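Long-range contacts in acid phosphatase (Mycobacterium tuberculosis, PDB 2A6P), which hydrolyses a broad range of phosphate monoesters and can serve as a fructose-1,6-bisphosphatase in gluconeogenesis, with negligible phosphoglycerate mutase activity: residues R9-L14 / S144-F149; Y93-G98 / C118-S123; I181-F186 / L193-L198. One frame throughout, in Å; residues are numbered along the deposited sequence.

Contact 1: residues R9-L14 / S144-F149; sequences RNHRLL and SRDVLF
Leu13 and Leu14 pair with Val147 and Leu148 as parallel neighbours in the central sheet of the histidine phosphatase fold, where strand 13-17 lies beside strand 147-151. Three backbone hydrogen bonds join the two segments: Val147 N to Arg12 O (3.0 Å), Leu14 N to Val147 O (2.7 Å) and Phe149 N to Leu14 O. Just ahead of the strands, Asp146 takes over the pairing with its side chain. Its CG stands beside its own backbone N (chi1 -75°), which brings OD1 to Arg12 N at 2.8 Å, on the anti side of the carboxylate and 30° out of its plane. OD2 meets the edge of the Arg12 guanidinium in a long salt bridge, 3.5 Å from NH2, and a water donates to OD1. Both ends have further partners: NH2 of Arg12 is hydrogen-bonded to Leu55 O, and OD2 of Asp146 accepts from Asp58 N. The His11 ring lies with one face over the backbone of Ser144 and Arg145, Arg145 N sitting above its centre, while the ring turns its CD2 edge to Asp146, with OD1 3.2 Å from CD2; NE2 of His11 is hydrogen-bonded to OD2 of Asp58. On the face carrying Leu13 and Val147, helix 124-141 packs through Ala138. There Leu13 extends CD1 past Val147 CG1 (3.7 Å) to stand over the Phe149 ring, 3.9 Å from its centroid and 8° off the normal, a CH-pi contact.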
loop_
_atom_site.group_PDB
_atom_site.type_symbol
_atom_site.label_atom_id
_atom_site.label_comp_id
_atom_site.label_asym_id
_atom_site.label_seq_id
_atom_site.Cartn_x
_atom_site.Cartn_y
_atom_site.Cartn_z
ATOM N N ARG A 9 5.256 17.295 5.801
ATOM C CA ARG A 9 6.485 17.744 5.094
ATOM C C ARG A 9 6.193 17.733 3.613
ATOM O O ARG A 9 5.136 17.273 3.174
ATOM C CB ARG A 9 7.662 16.803 5.366
ATOM C CG ARG A 9 8.949 17.534 5.724
ATOM C CD ARG A 9 9.224 18.688 4.760
ATOM N NE ARG A 9 10.157 19.646 5.339
ATOM C CZ ARG A 9 9.806 20.716 6.055
ATOM N NH1 ARG A 9 8.524 20.987 6.280
ATOM N NH2 ARG A 9 10.745 21.500 6.577
ATOM N N ASN A 10 7.156 18.221 2.848
ATOM C CA ASN A 10 7.049 18.299 1.408
ATOM C C ASN A 10 7.885 17.196 0.754
ATOM O O ASN A 10 8.042 17.184 -0.469
ATOM C CB ASN A 10 7.542 19.677 0.955
ATOM C CG ASN A 10 6.913 20.806 1.754
ATOM O OD1 ASN A 10 7.534 21.854 1.981
ATOM N ND2 ASN A 10 5.672 20.601 2.181
ATOM N N HIS A 11 8.419 16.276 1.562
ATOM C CA HIS A 11 9.234 15.180 1.028
ATOM C C HIS A 11 8.708 13.773 1.306
ATOM O O HIS A 11 7.746 13.596 2.062
ATOM C CB HIS A 11 10.681 15.304 1.504
ATOM C CG HIS A 11 11.411 16.447 0.874
ATOM N ND1 HIS A 11 11.491 17.693 1.461
ATOM C CD2 HIS A 11 11.988 16.566 -0.345
ATOM C CE1 HIS A 11 12.080 18.531 0.627
ATOM N NE2 HIS A 11 12.389 17.874 -0.476
ATOM N N ARG A 12 9.353 12.777 0.692
ATOM C CA ARG A 12 8.937 11.380 0.814
ATOM C C ARG A 12 10.034 10.385 1.187
ATOM O O ARG A 12 11.215 10.612 0.941
ATOM C CB ARG A 12 8.330 10.901 -0.509
ATOM C CG ARG A 12 7.112 11.645 -0.994
ATOM C CD ARG A 12 6.874 11.348 -2.473
ATOM N NE ARG A 12 8.007 11.787 -3.289
ATOM C CZ ARG A 12 8.106 11.630 -4.609
ATOM N NH1 ARG A 12 7.132 11.035 -5.293
ATOM N NH2 ARG A 12 9.188 12.069 -5.244
ATOM N N LEU A 13 9.613 9.262 1.763
ATOM C CA LEU A 13 10.526 8.179 2.133
ATOM C C LEU A 13 10.201 7.008 1.200
ATOM O O LEU A 13 9.094 6.467 1.248
ATOM C CB LEU A 13 10.308 7.752 3.592
ATOM C CG LEU A 13 10.923 6.410 4.025
ATOM C CD1 LEU A 13 12.441 6.436 3.846
ATOM C CD2 LEU A 13 10.562 6.122 5.465
ATOM N N LEU A 14 11.131 6.636 0.331
ATOM C CA LEU A 14 10.864 5.518 -0.567
ATOM C C LEU A 14 11.669 4.325 -0.087
ATOM O O LEU A 14 12.751 4.486 0.474
ATOM C CB LEU A 14 11.267 5.829 -2.014
ATOM C CG LEU A 14 11.153 7.195 -2.707
ATOM C CD1 LEU A 14 10.701 6.947 -4.139
ATOM C CD2 LEU A 14 10.192 8.119 -2.007
ATOM N N SER A 144 14.870 18.488 4.085
ATOM C CA SER A 144 15.381 19.199 2.925
ATOM C C SER A 144 15.436 18.376 1.640
ATOM O O SER A 144 15.606 18.934 0.557
ATOM C CB SER A 144 16.782 19.733 3.237
ATOM O OG SER A 144 17.683 18.669 3.494
ATOM N N ARG A 145 15.291 17.058 1.750
ATOM C CA ARG A 145 15.354 16.194 0.570
ATOM C C ARG A 145 14.561 14.889 0.742
ATOM O O ARG A 145 14.086 14.577 1.845
ATOM C CB ARG A 145 16.826 15.861 0.263
ATOM C CG ARG A 145 17.518 15.027 1.364
ATOM C CD ARG A 145 19.051 15.144 1.354
ATOM N NE ARG A 145 19.656 14.667 0.112
ATOM C CZ ARG A 145 20.965 14.506 -0.074
ATOM N NH1 ARG A 145 21.815 14.780 0.909
ATOM N NH2 ARG A 145 21.429 14.073 -1.245
ATOM N N ASP A 146 14.421 14.141 -0.355
ATOM C CA ASP A 146 13.731 12.854 -0.337
ATOM C C ASP A 146 14.713 11.787 0.147
ATOM O O ASP A 146 15.928 11.928 -0.032
ATOM C CB ASP A 146 13.220 12.475 -1.734
ATOM C CG ASP A 146 11.981 13.269 -2.144
ATOM O OD1 ASP A 146 11.167 13.620 -1.262
ATOM O OD2 ASP A 146 11.811 13.526 -3.356
ATOM N N VAL A 147 14.185 10.724 0.757
ATOM C CA VAL A 147 15.007 9.621 1.282
ATOM C C VAL A 147 14.681 8.269 0.630
ATOM O O VAL A 147 13.514 7.930 0.441
ATOM C CB VAL A 147 14.823 9.480 2.826
ATOM C CG1 VAL A 147 15.571 8.256 3.340
ATOM C CG2 VAL A 147 15.324 10.742 3.527
ATOM N N LEU A 148 15.718 7.502 0.288
ATOM C CA LEU A 148 15.533 6.187 -0.324
ATOM C C LEU A 148 16.284 5.073 0.413
ATOM O O LEU A 148 17.512 5.107 0.533
ATOM C CB LEU A 148 15.975 6.209 -1.796
ATOM C CG LEU A 148 16.022 4.850 -2.520
ATOM C CD1 LEU A 148 14.661 4.198 -2.503
ATOM C CD2 LEU A 148 16.485 5.039 -3.948
ATOM N N PHE A 149 15.537 4.094 0.911
ATOM C CA PHE A 149 16.132 2.962 1.605
ATOM C C PHE A 149 16.162 1.786 0.651
ATOM O O PHE A 149 15.124 1.433 0.079
ATOM C CB PHE A 149 15.288 2.520 2.816
ATOM C CG PHE A 149 15.340 3.442 4.012
ATOM C CD1 PHE A 149 16.273 4.473 4.104
ATOM C CD2 PHE A 149 14.471 3.231 5.084
ATOM C CE1 PHE A 149 16.341 5.284 5.257
ATOM C CE2 PHE A 149 14.530 4.028 6.234
ATOM C CZ PHE A 149 15.469 5.059 6.321
HETATM O O HOH W 1 9.020 14.357 -3.038
#

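Contact 2: residues Y93-G98 / C118-S123; sequences YGSYEG and CPAGES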
loop_
_atom_site.group_PDB
_atom_site.type_symbol
_atom_site.label_atom_id
_atom_site.label_comp_id
_atom_site.label_asym_id
_atom_site.label_seq_id
_atom_site.Cartn_x
_atom_site.Cartn_y
_atom_site.Cartn_z
ATOM N N TYR A 93 17.337 -13.852 11.300
ATOM C CA TYR A 93 16.540 -15.060 11.503
ATOM C C TYR A 93 17.106 -16.120 12.429
ATOM O O TYR A 93 16.455 -17.131 12.673
ATOM C CB TYR A 93 16.203 -15.693 10.151
ATOM C CG TYR A 93 15.393 -14.774 9.256
ATOM C CD1 TYR A 93 15.951 -14.217 8.104
ATOM C CD2 TYR A 93 14.065 -14.457 9.569
ATOM C CE1 TYR A 93 15.211 -13.366 7.276
ATOM C CE2 TYR A 93 13.313 -13.606 8.757
ATOM C CZ TYR A 93 13.891 -13.063 7.612
ATOM O OH TYR A 93 13.146 -12.222 6.819
ATOM N N GLY A 94 18.303 -15.894 12.953
ATOM C CA GLY A 94 18.894 -16.870 13.854
ATOM C C GLY A 94 18.733 -18.321 13.421
ATOM O O GLY A 94 19.128 -18.699 12.323
ATOM N N SER A 95 18.125 -19.132 14.279
ATOM C CA SER A 95 17.939 -20.555 14.006
ATOM C C SER A 95 17.133 -20.862 12.744
ATOM O O SER A 95 17.316 -21.910 12.122
ATOM C CB SER A 95 17.242 -21.226 15.199
ATOM O OG SER A 95 17.854 -20.891 16.436
ATOM N N TYR A 96 16.236 -19.954 12.373
ATOM C CA TYR A 96 15.380 -20.155 11.210
ATOM C C TYR A 96 16.004 -19.795 9.859
ATOM O O TYR A 96 15.409 -20.019 8.802
ATOM C CB TYR A 96 14.077 -19.382 11.416
ATOM C CG TYR A 96 13.203 -19.916 12.536
ATOM C CD1 TYR A 96 12.071 -19.215 12.952
ATOM C CD2 TYR A 96 13.489 -21.129 13.164
ATOM C CE1 TYR A 96 11.247 -19.699 13.958
ATOM C CE2 TYR A 96 12.663 -21.628 14.184
ATOM C CZ TYR A 96 11.543 -20.904 14.573
ATOM O OH TYR A 96 10.715 -21.380 15.572
ATOM N N GLU A 97 17.203 -19.239 9.886
ATOM C CA GLU A 97 17.891 -18.888 8.651
ATOM C C GLU A 97 17.798 -20.061 7.665
ATOM O O GLU A 97 18.090 -21.202 8.009
ATOM C CB GLU A 97 19.362 -18.591 8.958
ATOM C CG GLU A 97 20.212 -18.177 7.765
ATOM C CD GLU A 97 19.951 -16.751 7.340
ATOM O OE1 GLU A 97 19.438 -15.982 8.182
ATOM O OE2 GLU A 97 20.269 -16.394 6.182
ATOM N N GLY A 98 17.365 -19.783 6.445
ATOM C CA GLY A 98 17.276 -20.835 5.452
ATOM C C GLY A 98 15.960 -21.590 5.402
ATOM O O GLY A 98 15.681 -22.242 4.404
ATOM N N CYS A 118 12.486 -14.620 15.953
ATOM C CA CYS A 118 13.294 -15.782 15.602
ATOM C C CYS A 118 14.221 -16.233 16.727
ATOM O O CYS A 118 14.918 -15.422 17.335
ATOM C CB CYS A 118 14.128 -15.470 14.357
ATOM S SG CYS A 118 13.167 -14.833 12.961
ATOM N N PRO A 119 14.238 -17.545 17.015
ATOM C CA PRO A 119 15.101 -18.071 18.077
ATOM C C PRO A 119 16.586 -17.957 17.710
ATOM O O PRO A 119 17.017 -18.433 16.649
ATOM C CB PRO A 119 14.622 -19.513 18.222
ATOM C CG PRO A 119 14.136 -19.854 16.846
ATOM C CD PRO A 119 13.402 -18.614 16.434
ATOM N N ALA A 120 17.351 -17.308 18.592
ATOM C CA ALA A 120 18.786 -17.085 18.402
ATOM C C ALA A 120 19.032 -15.949 17.413
ATOM O O ALA A 120 20.139 -15.812 16.884
ATOM C CB ALA A 120 19.473 -18.369 17.906
ATOM N N GLY A 121 17.992 -15.153 17.161
ATOM C CA GLY A 121 18.086 -14.027 16.247
ATOM C C GLY A 121 17.423 -12.798 16.850
ATOM O O GLY A 121 17.447 -12.623 18.068
ATOM N N GLU A 122 16.827 -11.945 16.015
ATOM C CA GLU A 122 16.170 -10.739 16.516
ATOM C C GLU A 122 14.746 -10.981 16.979
ATOM O O GLU A 122 13.992 -11.732 16.359
ATOM C CB GLU A 122 16.147 -9.629 15.457
ATOM C CG GLU A 122 17.486 -8.983 15.191
ATOM C CD GLU A 122 17.390 -7.824 14.223
ATOM O OE1 GLU A 122 17.244 -6.674 14.683
ATOM O OE2 GLU A 122 17.448 -8.065 13.001
ATOM N N SER A 123 14.390 -10.340 18.085
ATOM C CA SER A 123 13.048 -10.446 18.630
ATOM C C SER A 123 12.255 -9.291 18.023
ATOM O O SER A 123 12.841 -8.372 17.443
ATOM C CB SER A 123 13.070 -10.274 20.139
ATOM O OG SER A 123 13.453 -8.952 20.452
#
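Gly94 and Gly121 bring the two backbones together, their CA atoms 3.8 Å apart, where a type II turn from Cys118 ends at Gly121. Ser95 grips the turn twice through one acceptor, Pro119 O: its N donates at 2.7 Å, nearly in line with the carbonyl, and its OG donates at 2.6 Å from above the carbonyl plane, 57° out of it. With chi1 at -49° the hydroxyl of Ser95 stays on the same side as its own N, and both donors can converge on that oxygen; OG also touches Ala120 CB. The two segments belong to loops of the histidine phosphatase domain, one running toward helix 101-105 and the other leading into helix 124-141. Next to Ser95, the Tyr96 ring lies across the proline of the turn: Pro119 CD sits over one face in a CH-pi contact, 3.5 Å from the centroid, and CG touches CE2 and CZ. The hydroxyl of Tyr96 is hydrogen-bonded to OE2 of Glu108. Cys118 presses CB against Tyr93 O (3.3 Å) and sets SG at the edge of the Tyr93 ring, 3.5 Å from CD2, a sulfur-aromatic contact. The Tyr93 side chain comes within about 3 Å of that of Glu90, by similarity the proton donor/acceptor, and its OH makes a weak hydrogen bond to a bound glycerol.

Contact 3: residues I181-F186 / L193-L198; sequences IGICGF and LAVLGL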
loop_
_atom_site.group_PDB
_atom_site.type_symbol
_atom_site.label_atom_id
_atom_site.label_comp_id
_atom_site.label_asym_id
_atom_site.label_seq_id
_atom_site.Cartn_x
_atom_site.Cartn_y
_atom_site.Cartn_z
ATOM N N ILE A 181 8.704 -1.262 -4.843
ATOM C CA ILE A 181 8.843 0.032 -4.187
ATOM C C ILE A 181 7.610 0.423 -3.358
ATOM O O ILE A 181 6.470 0.242 -3.790
ATOM C CB ILE A 181 9.100 1.151 -5.249
ATOM C CG1 ILE A 181 10.398 0.859 -6.022
ATOM C CG2 ILE A 181 9.145 2.530 -4.583
ATOM C CD1 ILE A 181 10.609 1.780 -7.217
ATOM N N GLY A 182 7.864 0.933 -2.154
ATOM C CA GLY A 182 6.802 1.408 -1.282
ATOM C C GLY A 182 7.144 2.871 -1.039
ATOM O O GLY A 182 8.335 3.196 -0.987
ATOM N N ILE A 183 6.143 3.753 -0.919
ATOM C CA ILE A 183 6.397 5.184 -0.707
ATOM C C ILE A 183 5.602 5.755 0.465
ATOM O O ILE A 183 4.382 5.641 0.519
ATOM C CB ILE A 183 6.069 6.012 -1.979
ATOM C CG1 ILE A 183 6.930 5.528 -3.151
ATOM C CG2 ILE A 183 6.283 7.492 -1.714
ATOM C CD1 ILE A 183 6.694 6.252 -4.424
ATOM N N CYS A 184 6.309 6.372 1.406
ATOM C CA CYS A 184 5.681 6.954 2.594
ATOM C C CYS A 184 5.694 8.478 2.539
ATOM O O CYS A 184 6.691 9.078 2.154
ATOM C CB CYS A 184 6.410 6.501 3.855
ATOM S SG CYS A 184 6.373 4.756 4.156
ATOM N N GLY A 185 4.582 9.092 2.931
ATOM C CA GLY A 185 4.475 10.538 2.935
ATOM C C GLY A 185 3.516 11.017 4.014
ATOM O O GLY A 185 3.458 10.427 5.095
ATOM N N PHE A 186 2.771 12.088 3.727
ATOM C CA PHE A 186 1.804 12.653 4.678
ATOM C C PHE A 186 0.533 13.113 3.964
ATOM O O PHE A 186 0.557 13.411 2.776
ATOM C CB PHE A 186 2.355 13.903 5.390
ATOM C CG PHE A 186 3.634 13.692 6.145
ATOM C CD1 PHE A 186 4.839 13.505 5.471
ATOM C CD2 PHE A 186 3.641 13.725 7.543
ATOM C CE1 PHE A 186 6.041 13.358 6.179
ATOM C CE2 PHE A 186 4.830 13.579 8.255
ATOM C CZ PHE A 186 6.036 13.394 7.571
ATOM N N LEU A 193 0.985 5.865 4.214
ATOM C CA LEU A 193 1.555 4.976 3.190
ATOM C C LEU A 193 0.899 5.440 1.881
ATOM O O LEU A 193 -0.331 5.350 1.735
ATOM C CB LEU A 193 1.157 3.507 3.444
ATOM C CG LEU A 193 2.047 2.337 2.982
ATOM C CD1 LEU A 193 1.157 1.183 2.553
ATOM C CD2 LEU A 193 2.974 2.732 1.844
ATOM N N ALA A 194 1.704 5.919 0.937
ATOM C CA ALA A 194 1.169 6.404 -0.340
ATOM C C ALA A 194 1.159 5.363 -1.469
ATOM O O ALA A 194 0.167 5.245 -2.204
ATOM C CB ALA A 194 1.948 7.657 -0.787
ATOM N N VAL A 195 2.263 4.626 -1.610
ATOM C CA VAL A 195 2.385 3.609 -2.644
ATOM C C VAL A 195 2.957 2.304 -2.066
ATOM O O VAL A 195 3.803 2.324 -1.173
ATOM C CB VAL A 195 3.306 4.102 -3.800
ATOM C CG1 VAL A 195 3.377 3.052 -4.907
ATOM C CG2 VAL A 195 2.787 5.444 -4.365
ATOM N N LEU A 196 2.479 1.172 -2.579
ATOM C CA LEU A 196 2.942 -0.140 -2.141
ATOM C C LEU A 196 2.902 -1.129 -3.302
ATOM O O LEU A 196 2.034 -1.053 -4.173
ATOM C CB LEU A 196 2.070 -0.681 -0.996
ATOM C CG LEU A 196 2.559 -2.001 -0.368
ATOM C CD1 LEU A 196 3.902 -1.776 0.312
ATOM C CD2 LEU A 196 1.547 -2.532 0.641
ATOM N N GLY A 197 3.856 -2.046 -3.319
ATOM C CA GLY A 197 3.884 -3.044 -4.365
ATOM C C GLY A 197 4.110 -2.506 -5.765
ATOM O O GLY A 197 3.691 -3.135 -6.753
ATOM N N LEU A 198 4.761 -1.349 -5.864
ATOM C CA LEU A 198 5.051 -0.754 -7.166
ATOM C C LEU A 198 6.146 -1.613 -7.801
ATOM O O LEU A 198 7.187 -1.859 -7.187
ATOM C CB LEU A 198 5.567 0.679 -7.003
ATOM C CG LEU A 198 5.233 1.727 -8.064
ATOM C CD1 LEU A 198 6.272 2.833 -7.981
ATOM C CD2 LEU A 198 5.228 1.120 -9.455
#
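Ile183 lies alongside Val195, both side chains pointing the same way. Its CB meets Val195 CB at 3.8 Å, CG1 runs on past the same atom, and CD1, at the tip of an extended branch (chi2 180°), reaches Val195 CG2 at 4.0 Å. The other branch, CG2, stands anti to the backbone N and comes only loosely near Ala194 CB. These residues belong to the beta hairpin of strands 180-187 and 190-199, which run antiparallel at the edge of this chain's part of the sheet, and Ile183 faces a classic bulge formed by Ala194 and Val195. Its carbonyl oxygen therefore accepts two bonds, a short one from Ala194 N (2.7 Å) that arrives nearly head-on and a longer one from Val195 N (3.2 Å) in the carbonyl plane; Ile183 N returns a bond to Val195 O. Leu193 CD2 also touches Ile183 O, at 3.5 Å. Further on the chain turns at Gly197 and the register shifts again, yet Ile181 and Leu198 still exchange bonds in both directions, with their CB atoms 4.0 Å apart. Leu51 of helix 39-53 packs on both of these side chains. Opposite that face, Leu193 and Leu196 pack against Leu196 of the second subunit, and both residues also make backbone hydrogen bonds to that subunit.

Overall arrangement
Contacts 1 and 3 share one sheet, their centres 11 Å apart: strand 13-17 lies between strands 147-151 and 180-187, and Leu13 O approaches Cys184 N at 2.8 Å, probably a hydrogen bond. Leu14 CD2 packs on Ile183 CG2 across the same seam. Contact 3 carries the sheet on toward the second subunit of the homodimer. Contact 2 stands apart, on the opposite side of the chain's centre, its centre 32 Å from that of contact 1 and 28 Å from that of contact 3. It comes closest to the catalytic site: side chain to side chain, Tyr93 is about 6 Å and Phe149 about 9 Å from His152, by similarity the transition-state stabiliser. Ile181 lies about 11 Å from His18, the inferred phosphohistidine.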